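Local structure of glutathione S-transferase (Sphingomonas paucimobilis, 1F2E) at residues S11-I16 against A154-Y159; K107-L112 against E127-H132; A135-L140 against P176-Y181. The protein binds glutathione and, as expected from its family, probably transfers it to electrophilic substrates. All blocks are in the same frame, centred on the assembly; numbering follows the deposited sequence.

Contact 1 of 3, residues S11-I16 against A154-Y159; sequences SLAPHI and ADIYLY
Ala13 and Tyr157 bring the two backbones closest, their CA atoms 5.2 Å apart, where the helical segments 12-16 and 154-159 run roughly antiparallel at 141° with their axes 8.7 Å apart. The middle of this seam belongs to Ile156. Its CG1 branch stands beside the backbone N, anti to the carbonyl carbon (chi1 -59°), which leaves CG2 to face the other helix. That one methyl meets Ile16 CB at 3.7 Å and also reaches the backbone, where Ile156 CG2 lies 3.5 Å from Ala13 O. The two isoleucines slide past each other in opposite directions, with Ile16 CG2 3.8 Å from Ile156 CG2. The small side chain of Ala13 lies at the closest approach of the backbones: its CB sits 4.1 Å from both Tyr157 CA and Tyr157 CD1, meeting the ring obliquely. Further along, Ile16 CD1 just touches Tyr159 CD2, again at a slant to the ring. The side chains meet through apolar packing alone. Val191 of helix 189-198 touches both Ile16 and Tyr159, while helix 66-75 receives Tyr157 through Asn66 and Leu70. Tyr157 starts out pointing away from segment 11-16, and its side chain reaches bound glutathione, close to Cys10 and Asn66, which also bind it. The seam therefore joins the two domains of the glutathione transferase fold: the first helix of the thioredoxin-like domain, just after Cys10, packs on a helix of the all-helical domain that supplies Tyr157 to the glutathione pocket.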
loop_
_atom_site.group_PDB
_atom_site.type_symbol
_atom_site.label_atom_id
_atom_site.label_comp_id
_atom_site.label_asym_id
_atom_site.label_seq_id
_atom_site.Cartn_x
_atom_site.Cartn_y
_atom_site.Cartn_z
ATOM N N SER A 11 0.890 5.719 -13.074
ATOM C CA SER A 11 1.991 4.999 -13.710
ATOM C C SER A 11 3.130 5.944 -14.131
ATOM O O SER A 11 4.175 5.496 -14.581
ATOM C CB SER A 11 1.483 4.211 -14.923
ATOM O OG SER A 11 0.905 5.074 -15.881
ATOM N N LEU A 12 2.934 7.249 -13.978
ATOM C CA LEU A 12 3.982 8.196 -14.333
ATOM C C LEU A 12 5.167 8.048 -13.355
ATOM O O LEU A 12 6.314 8.320 -13.713
ATOM C CB LEU A 12 3.439 9.634 -14.298
ATOM C CG LEU A 12 4.456 10.775 -14.489
ATOM C CD1 LEU A 12 5.144 10.663 -15.832
ATOM C CD2 LEU A 12 3.745 12.111 -14.373
ATOM N N ALA A 13 4.886 7.607 -12.129
ATOM C CA ALA A 13 5.935 7.431 -11.120
ATOM C C ALA A 13 6.993 6.403 -11.564
ATOM O O ALA A 13 8.179 6.727 -11.636
ATOM C CB ALA A 13 5.310 7.027 -9.766
ATOM N N PRO A 14 6.582 5.155 -11.872
ATOM C CA PRO A 14 7.558 4.142 -12.310
ATOM C C PRO A 14 8.278 4.615 -13.584
ATOM O O PRO A 14 9.460 4.344 -13.790
ATOM C CB PRO A 14 6.695 2.914 -12.601
ATOM C CG PRO A 14 5.481 3.123 -11.783
ATOM C CD PRO A 14 5.219 4.598 -11.869
ATOM N N HIS A 15 7.542 5.318 -14.436
ATOM C CA HIS A 15 8.100 5.822 -15.685
ATOM C C HIS A 15 9.284 6.744 -15.399
ATOM O O HIS A 15 10.368 6.586 -15.969
ATOM C CB HIS A 15 7.023 6.568 -16.474
ATOM C CG HIS A 15 7.454 6.966 -17.850
ATOM N ND1 HIS A 15 6.622 7.627 -18.727
ATOM C CD2 HIS A 15 8.629 6.791 -18.503
ATOM C CE1 HIS A 15 7.266 7.846 -19.859
ATOM N NE2 HIS A 15 8.485 7.348 -19.749
ATOM N N ILE A 16 9.076 7.704 -14.506
ATOM C CA ILE A 16 10.147 8.619 -14.142
ATOM C C ILE A 16 11.297 7.831 -13.498
ATOM O O ILE A 16 12.471 8.083 -13.788
ATOM C CB ILE A 16 9.634 9.689 -13.159
ATOM C CG1 ILE A 16 8.564 10.539 -13.843
ATOM C CG2 ILE A 16 10.786 10.532 -12.660
ATOM C CD1 ILE A 16 7.829 11.494 -12.915
ATOM N N ALA A 154 10.196 7.502 -3.300
ATOM C CA ALA A 154 9.036 8.002 -2.556
ATOM C C ALA A 154 8.767 9.450 -2.963
ATOM O O ALA A 154 7.623 9.911 -2.967
ATOM C CB ALA A 154 9.281 7.916 -1.043
ATOM N N ASP A 155 9.837 10.165 -3.296
ATOM C CA ASP A 155 9.726 11.551 -3.730
ATOM C C ASP A 155 9.077 11.595 -5.103
ATOM O O ASP A 155 8.230 12.450 -5.367
ATOM C CB ASP A 155 11.107 12.200 -3.768
ATOM C CG ASP A 155 11.701 12.368 -2.379
ATOM O OD1 ASP A 155 12.809 11.842 -2.119
ATOM O OD2 ASP A 155 11.054 13.036 -1.547
ATOM N N ILE A 156 9.462 10.662 -5.972
ATOM C CA ILE A 156 8.896 10.594 -7.313
ATOM C C ILE A 156 7.412 10.247 -7.210
ATOM O O ILE A 156 6.570 10.861 -7.867
ATOM C CB ILE A 156 9.597 9.516 -8.162
ATOM C CG1 ILE A 156 11.095 9.825 -8.256
ATOM C CG2 ILE A 156 8.965 9.449 -9.541
ATOM C CD1 ILE A 156 11.892 8.815 -9.058
ATOM N N TYR A 157 7.107 9.261 -6.372
ATOM C CA TYR A 157 5.738 8.802 -6.143
ATOM C C TYR A 157 4.869 9.963 -5.620
ATOM O O TYR A 157 3.775 10.227 -6.146
ATOM C CB TYR A 157 5.776 7.645 -5.142
ATOM C CG TYR A 157 4.548 6.755 -5.064
ATOM C CD1 TYR A 157 3.599 6.722 -6.085
ATOM C CD2 TYR A 157 4.372 5.903 -3.975
ATOM C CE1 TYR A 157 2.504 5.858 -6.024
ATOM C CE2 TYR A 157 3.288 5.040 -3.896
ATOM C CZ TYR A 157 2.358 5.018 -4.913
ATOM O OH TYR A 157 1.287 4.166 -4.798
ATOM N N LEU A 158 5.357 10.674 -4.608
ATOM C CA LEU A 158 4.590 11.803 -4.060
ATOM C C LEU A 158 4.456 12.944 -5.074
ATOM O O LEU A 158 3.380 13.519 -5.245
ATOM C CB LEU A 158 5.248 12.335 -2.774
ATOM C CG LEU A 158 4.666 13.607 -2.138
ATOM C CD1 LEU A 158 3.150 13.440 -1.862
ATOM C CD2 LEU A 158 5.429 13.907 -0.841
ATOM N N TYR A 159 5.558 13.270 -5.739
ATOM C CA TYR A 159 5.569 14.339 -6.729
ATOM C C TYR A 159 4.456 14.140 -7.757
ATOM O O TYR A 159 3.712 15.061 -8.063
ATOM C CB TYR A 159 6.915 14.369 -7.444
ATOM C CG TYR A 159 6.904 15.236 -8.666
ATOM C CD1 TYR A 159 6.977 16.620 -8.561
ATOM C CD2 TYR A 159 6.786 14.674 -9.930
ATOM C CE1 TYR A 159 6.932 17.427 -9.693
ATOM C CE2 TYR A 159 6.741 15.470 -11.068
ATOM C CZ TYR A 159 6.814 16.844 -10.941
ATOM O OH TYR A 159 6.748 17.630 -12.066
#

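Contact 2 of 3, residues K107-L112 against E127-H132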
loop_
_atom_site.group_PDB
_atom_site.type_symbol
_atom_site.label_atom_id
_atom_site.label_comp_id
_atom_site.label_asym_id
_atom_site.label_seq_id
_atom_site.Cartn_x
_atom_site.Cartn_y
_atom_site.Cartn_z
ATOM N N LYS A 107 -5.465 6.838 -2.716
ATOM C CA LYS A 107 -6.855 6.421 -2.612
ATOM C C LYS A 107 -7.840 7.537 -2.304
ATOM O O LYS A 107 -9.013 7.444 -2.672
ATOM C CB LYS A 107 -6.979 5.285 -1.594
ATOM C CG LYS A 107 -6.367 3.989 -2.118
ATOM C CD LYS A 107 -6.959 3.662 -3.496
ATOM C CE LYS A 107 -6.366 2.403 -4.113
ATOM N NZ LYS A 107 -7.080 2.019 -5.371
ATOM N N ALA A 108 -7.369 8.600 -1.658
ATOM C CA ALA A 108 -8.236 9.729 -1.328
ATOM C C ALA A 108 -8.737 10.450 -2.582
ATOM O O ALA A 108 -9.777 11.113 -2.546
ATOM C CB ALA A 108 -7.493 10.713 -0.426
ATOM N N PHE A 109 -7.995 10.309 -3.680
ATOM C CA PHE A 109 -8.323 10.934 -4.968
ATOM C C PHE A 109 -9.385 10.195 -5.780
ATOM O O PHE A 109 -10.186 10.816 -6.472
ATOM C CB PHE A 109 -7.076 11.014 -5.860
ATOM C CG PHE A 109 -6.097 12.079 -5.463
ATOM C CD1 PHE A 109 -6.232 13.381 -5.945
ATOM C CD2 PHE A 109 -5.036 11.782 -4.620
ATOM C CE1 PHE A 109 -5.327 14.368 -5.595
ATOM C CE2 PHE A 109 -4.114 12.767 -4.257
ATOM C CZ PHE A 109 -4.261 14.063 -4.746
ATOM N N VAL A 110 -9.361 8.868 -5.719
ATOM C CA VAL A 110 -10.277 8.033 -6.490
ATOM C C VAL A 110 -11.655 8.630 -6.774
ATOM O O VAL A 110 -12.031 8.796 -7.933
ATOM C CB VAL A 110 -10.428 6.632 -5.831
ATOM C CG1 VAL A 110 -11.496 5.815 -6.551
ATOM C CG2 VAL A 110 -9.086 5.893 -5.889
ATOM N N PRO A 111 -12.422 8.970 -5.725
ATOM C CA PRO A 111 -13.756 9.544 -5.924
ATOM C C PRO A 111 -13.782 10.767 -6.843
ATOM O O PRO A 111 -14.761 10.990 -7.553
ATOM C CB PRO A 111 -14.201 9.888 -4.503
ATOM C CG PRO A 111 -13.489 8.874 -3.663
ATOM C CD PRO A 111 -12.110 8.849 -4.288
ATOM N N LEU A 112 -12.708 11.553 -6.822
ATOM C CA LEU A 112 -12.603 12.758 -7.637
ATOM C C LEU A 112 -12.302 12.452 -9.098
ATOM O O LEU A 112 -12.522 13.291 -9.969
ATOM C CB LEU A 112 -11.506 13.673 -7.092
ATOM C CG LEU A 112 -11.655 14.167 -5.653
ATOM C CD1 LEU A 112 -10.414 14.951 -5.254
ATOM C CD2 LEU A 112 -12.911 15.024 -5.532
ATOM N N GLU A 127 -12.158 17.116 0.718
ATOM C CA GLU A 127 -11.778 17.407 2.092
ATOM C C GLU A 127 -10.688 16.447 2.571
ATOM O O GLU A 127 -9.767 16.857 3.281
ATOM C CB GLU A 127 -12.995 17.329 3.016
ATOM C CG GLU A 127 -12.644 17.424 4.498
ATOM C CD GLU A 127 -13.868 17.480 5.397
ATOM O OE1 GLU A 127 -14.991 17.201 4.909
ATOM O OE2 GLU A 127 -13.703 17.798 6.593
ATOM N N SER A 128 -10.785 15.176 2.180
ATOM C CA SER A 128 -9.778 14.186 2.571
ATOM C C SER A 128 -8.436 14.486 1.882
ATOM O O SER A 128 -7.374 14.422 2.513
ATOM C CB SER A 128 -10.241 12.773 2.210
ATOM O OG SER A 128 -9.278 11.819 2.632
ATOM N N VAL A 129 -8.482 14.808 0.592
ATOM C CA VAL A 129 -7.264 15.157 -0.134
ATOM C C VAL A 129 -6.632 16.388 0.515
ATOM O O VAL A 129 -5.417 16.437 0.704
ATOM C CB VAL A 129 -7.548 15.450 -1.639
ATOM C CG1 VAL A 129 -6.273 15.948 -2.341
ATOM C CG2 VAL A 129 -8.042 14.178 -2.321
ATOM N N LYS A 130 -7.454 17.368 0.881
ATOM C CA LYS A 130 -6.937 18.577 1.518
ATOM C C LYS A 130 -6.309 18.277 2.868
ATOM O O LYS A 130 -5.297 18.870 3.230
ATOM C CB LYS A 130 -8.039 19.624 1.721
ATOM C CG LYS A 130 -8.456 20.369 0.468
ATOM C CD LYS A 130 -9.430 21.470 0.828
ATOM C CE LYS A 130 -9.963 22.174 -0.389
ATOM N NZ LYS A 130 -10.949 23.213 0.012
ATOM N N ASN A 131 -6.913 17.362 3.617
ATOM C CA ASN A 131 -6.385 17.014 4.929
ATOM C C ASN A 131 -5.019 16.357 4.815
ATOM O O ASN A 131 -4.150 16.583 5.649
ATOM C CB ASN A 131 -7.349 16.090 5.675
ATOM C CG ASN A 131 -6.963 15.908 7.132
ATOM O OD1 ASN A 131 -6.141 15.063 7.471
ATOM N ND2 ASN A 131 -7.549 16.723 8.002
ATOM N N HIS A 132 -4.827 15.538 3.788
ATOM C CA HIS A 132 -3.533 14.895 3.604
ATOM C C HIS A 132 -2.539 15.955 3.135
ATOM O O HIS A 132 -1.387 15.997 3.599
ATOM C CB HIS A 132 -3.620 13.785 2.559
ATOM C CG HIS A 132 -4.264 12.528 3.051
ATOM N ND1 HIS A 132 -3.750 11.787 4.095
ATOM C CD2 HIS A 132 -5.356 11.857 2.614
ATOM C CE1 HIS A 132 -4.495 10.711 4.275
ATOM N NE2 HIS A 132 -5.475 10.728 3.388
#
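Val129 fills the space between Ala108, Phe109 and Leu112, and more of its surface is buried here than that of any other residue in the two segments. Both of its methyls are engaged. CG1 stands anti to the backbone N (chi1 174°) and lies above one face of the phenylalanine ring, towards its CE1-CZ side, with Val129 CG1 3.7 Å from Phe109 CZ. CG2 sits over the centre of the same face: Val129 CG2 is 4.1 Å from the Phe109 ring centroid and only 10° off the ring normal, a CH-pi contact. Val129 CG2 also packs on the opposing backbone, 3.5 Å from Ala108 O, and takes Leu112 CD1 at 3.9 Å from further down the helix. The valine and phenylalanine side chains cross at about a right angle. Ala108 comes next in buried surface. Ala108 CB lies 4.0 Å from Val129 CG2 and is also touched by Ser128 OG, while His132 CD2 comes up to it at 3.9 Å, so that the methyl lies at the edge of the imidazole, near its plane. Phe109 starts out pointing past the partner helix, and the ring comes back against Val129. The helical segments run nearly antiparallel, at 149°, and segment 107-112 is weakly bonded and kinked, at Lys107 and again at Pro111 and Leu112. Within the C-terminal domain, this is where helix 89-113 packs against helix 119-141, the next helix in the chain. Phe105 and Trp164 meet the Phe109 ring edge-to-face, Phe100 lies against His132, and Lys107 of helix 89-113 forms a salt bridge with Glu104 of the second subunit.

Contact 3 of 3, residues A135-L140 against P176-Y181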
loop_
_atom_site.group_PDB
_atom_site.type_symbol
_atom_site.label_atom_id
_atom_site.label_comp_id
_atom_site.label_asym_id
_atom_site.label_seq_id
_atom_site.Cartn_x
_atom_site.Cartn_y
_atom_site.Cartn_z
ATOM N N ALA A 135 -1.215 17.985 6.042
ATOM C CA ALA A 135 -0.266 17.211 6.852
ATOM C C ALA A 135 1.057 17.058 6.118
ATOM O O ALA A 135 2.125 17.223 6.708
ATOM C CB ALA A 135 -0.840 15.831 7.183
ATOM N N LEU A 136 0.985 16.741 4.830
ATOM C CA LEU A 136 2.191 16.584 4.027
ATOM C C LEU A 136 2.986 17.888 3.952
ATOM O O LEU A 136 4.216 17.874 4.017
ATOM C CB LEU A 136 1.828 16.119 2.609
ATOM C CG LEU A 136 1.287 14.686 2.506
ATOM C CD1 LEU A 136 0.677 14.451 1.136
ATOM C CD2 LEU A 136 2.424 13.684 2.771
ATOM N N ASP A 137 2.285 19.011 3.821
ATOM C CA ASP A 137 2.947 20.310 3.719
ATOM C C ASP A 137 3.740 20.623 4.988
ATOM O O ASP A 137 4.904 21.030 4.928
ATOM C CB ASP A 137 1.911 21.410 3.442
ATOM C CG ASP A 137 2.542 22.784 3.270
ATOM O OD1 ASP A 137 2.400 23.618 4.190
ATOM O OD2 ASP A 137 3.182 23.038 2.221
ATOM N N LYS A 138 3.087 20.429 6.127
ATOM C CA LYS A 138 3.677 20.640 7.443
ATOM C C LYS A 138 4.896 19.727 7.578
ATOM O O LYS A 138 5.942 20.121 8.093
ATOM C CB LYS A 138 2.635 20.286 8.511
ATOM C CG LYS A 138 3.095 20.401 9.951
ATOM C CD LYS A 138 1.974 19.928 10.880
ATOM C CE LYS A 138 2.347 20.064 12.349
ATOM N NZ LYS A 138 1.262 19.559 13.240
ATOM N N GLU A 139 4.744 18.503 7.089
ATOM C CA GLU A 139 5.801 17.509 7.144
ATOM C C GLU A 139 7.000 17.866 6.261
ATOM O O GLU A 139 8.146 17.788 6.701
ATOM C CB GLU A 139 5.232 16.147 6.732
ATOM C CG GLU A 139 6.039 14.966 7.190
ATOM C CD GLU A 139 5.393 13.642 6.824
ATOM O OE1 GLU A 139 4.195 13.460 7.125
ATOM O OE2 GLU A 139 6.079 12.779 6.241
ATOM N N LEU A 140 6.745 18.266 5.020
ATOM C CA LEU A 140 7.847 18.598 4.123
ATOM C C LEU A 140 8.409 19.998 4.306
ATOM O O LEU A 140 9.383 20.370 3.655
ATOM C CB LEU A 140 7.437 18.375 2.667
ATOM C CG LEU A 140 7.487 16.903 2.229
ATOM C CD1 LEU A 140 6.852 16.730 0.859
ATOM C CD2 LEU A 140 8.940 16.436 2.209
ATOM N N PRO A 176 2.508 25.953 0.364
ATOM C CA PRO A 176 3.806 26.508 -0.039
ATOM C C PRO A 176 4.985 25.537 -0.005
ATOM O O PRO A 176 5.784 25.507 -0.941
ATOM C CB PRO A 176 3.998 27.680 0.926
ATOM C CG PRO A 176 2.606 28.081 1.268
ATOM C CD PRO A 176 1.932 26.747 1.466
ATOM N N ALA A 177 5.104 24.752 1.063
ATOM C CA ALA A 177 6.212 23.801 1.168
ATOM C C ALA A 177 6.101 22.729 0.079
ATOM O O ALA A 177 7.103 22.334 -0.520
ATOM C CB ALA A 177 6.230 23.147 2.546
ATOM N N LEU A 178 4.885 22.259 -0.180
ATOM C CA LEU A 178 4.693 21.259 -1.228
ATOM C C LEU A 178 5.019 21.887 -2.587
ATOM O O LEU A 178 5.677 21.271 -3.424
ATOM C CB LEU A 178 3.257 20.730 -1.205
ATOM C CG LEU A 178 2.868 20.038 0.109
ATOM C CD1 LEU A 178 1.490 19.428 -0.036
ATOM C CD2 LEU A 178 3.891 18.949 0.453
ATOM N N GLY A 179 4.580 23.123 -2.791
ATOM C CA GLY A 179 4.854 23.804 -4.050
ATOM C C GLY A 179 6.346 23.903 -4.324
ATOM O O GLY A 179 6.806 23.572 -5.420
ATOM N N ALA A 180 7.108 24.348 -3.328
ATOM C CA ALA A 180 8.559 24.477 -3.463
ATOM C C ALA A 180 9.181 23.094 -3.693
ATOM O O ALA A 180 10.073 22.923 -4.528
ATOM C CB ALA A 180 9.147 25.122 -2.201
ATOM N N TYR A 181 8.675 22.111 -2.956
ATOM C CA TYR A 181 9.128 20.730 -3.038
ATOM C C TYR A 181 8.959 20.172 -4.458
ATOM O O TYR A 181 9.887 19.595 -5.024
ATOM C CB TYR A 181 8.325 19.908 -2.018
ATOM C CG TYR A 181 8.467 18.405 -2.105
ATOM C CD1 TYR A 181 9.573 17.747 -1.563
ATOM C CD2 TYR A 181 7.478 17.634 -2.722
ATOM C CE1 TYR A 181 9.685 16.358 -1.633
ATOM C CE2 TYR A 181 7.582 16.245 -2.796
ATOM C CZ TYR A 181 8.681 15.614 -2.254
ATOM O OH TYR A 181 8.783 14.241 -2.343
#
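Asp137 and Leu178 meet where two helices of the all-helical C-terminal domain of the glutathione transferase fold cross, 119-141 and 176-185, whose segments here lie 67° apart. Asp137 has its CG anti to the backbone N (chi1 -178°), which carries the carboxylate across to the first turn of the second helix. There Asp137 OD2 accepts a bond from Leu178 N at 3.0 Å, met nearly along the C-O axis of the carboxylate, and a weak, more bent one from Ala177 N. A negative charge beside the start of a helix would probably be stabilised by its amide groups. Leu178 lies alongside the aspartate's aliphatic part, its CG 3.7 Å from Asp137 CB, and it turns its CD2 methyl toward Leu140. The two leucines cross at about a right angle, with Leu140 CD1 3.7 Å from Leu178 CD2. Ala177 CB fits in next to the carboxylate, close to Asp137 O. Leu158 of helix 153-161 packs against Leu136, Leu140 and Tyr181, and the phenol oxygen of Tyr181 is held by Asp155 of that helix. Both methyls of Leu140 meet the ring of Tyr181: CD2 lies near CE1, and Leu140 CD1 stands over the centre of one face of Tyr181, 3.5 Å from its centroid and 1° off the normal.

Overall arrangement
After strand 2-5 the chain opens contact 1 at residues 11-16, in the first helix of the thioredoxin-like domain, completes the sheet and enters the helical domain. Contact 2 closes first, a short loop between helices 89-113 and 119-141, and lies wholly within the long loop that contact 1 closes when helix 153-161 returns to residues 11-16. Contact 3 opens further along helix 119-141, before contact 1 is complete, and closes afterwards at 176-181, so contacts 1 and 3 cross. Those two also touch, through helix 153-161. Contact 1 thus ties domain to domain, while contacts 2 and 3, sharing helix 119-141, tie the helical domain together.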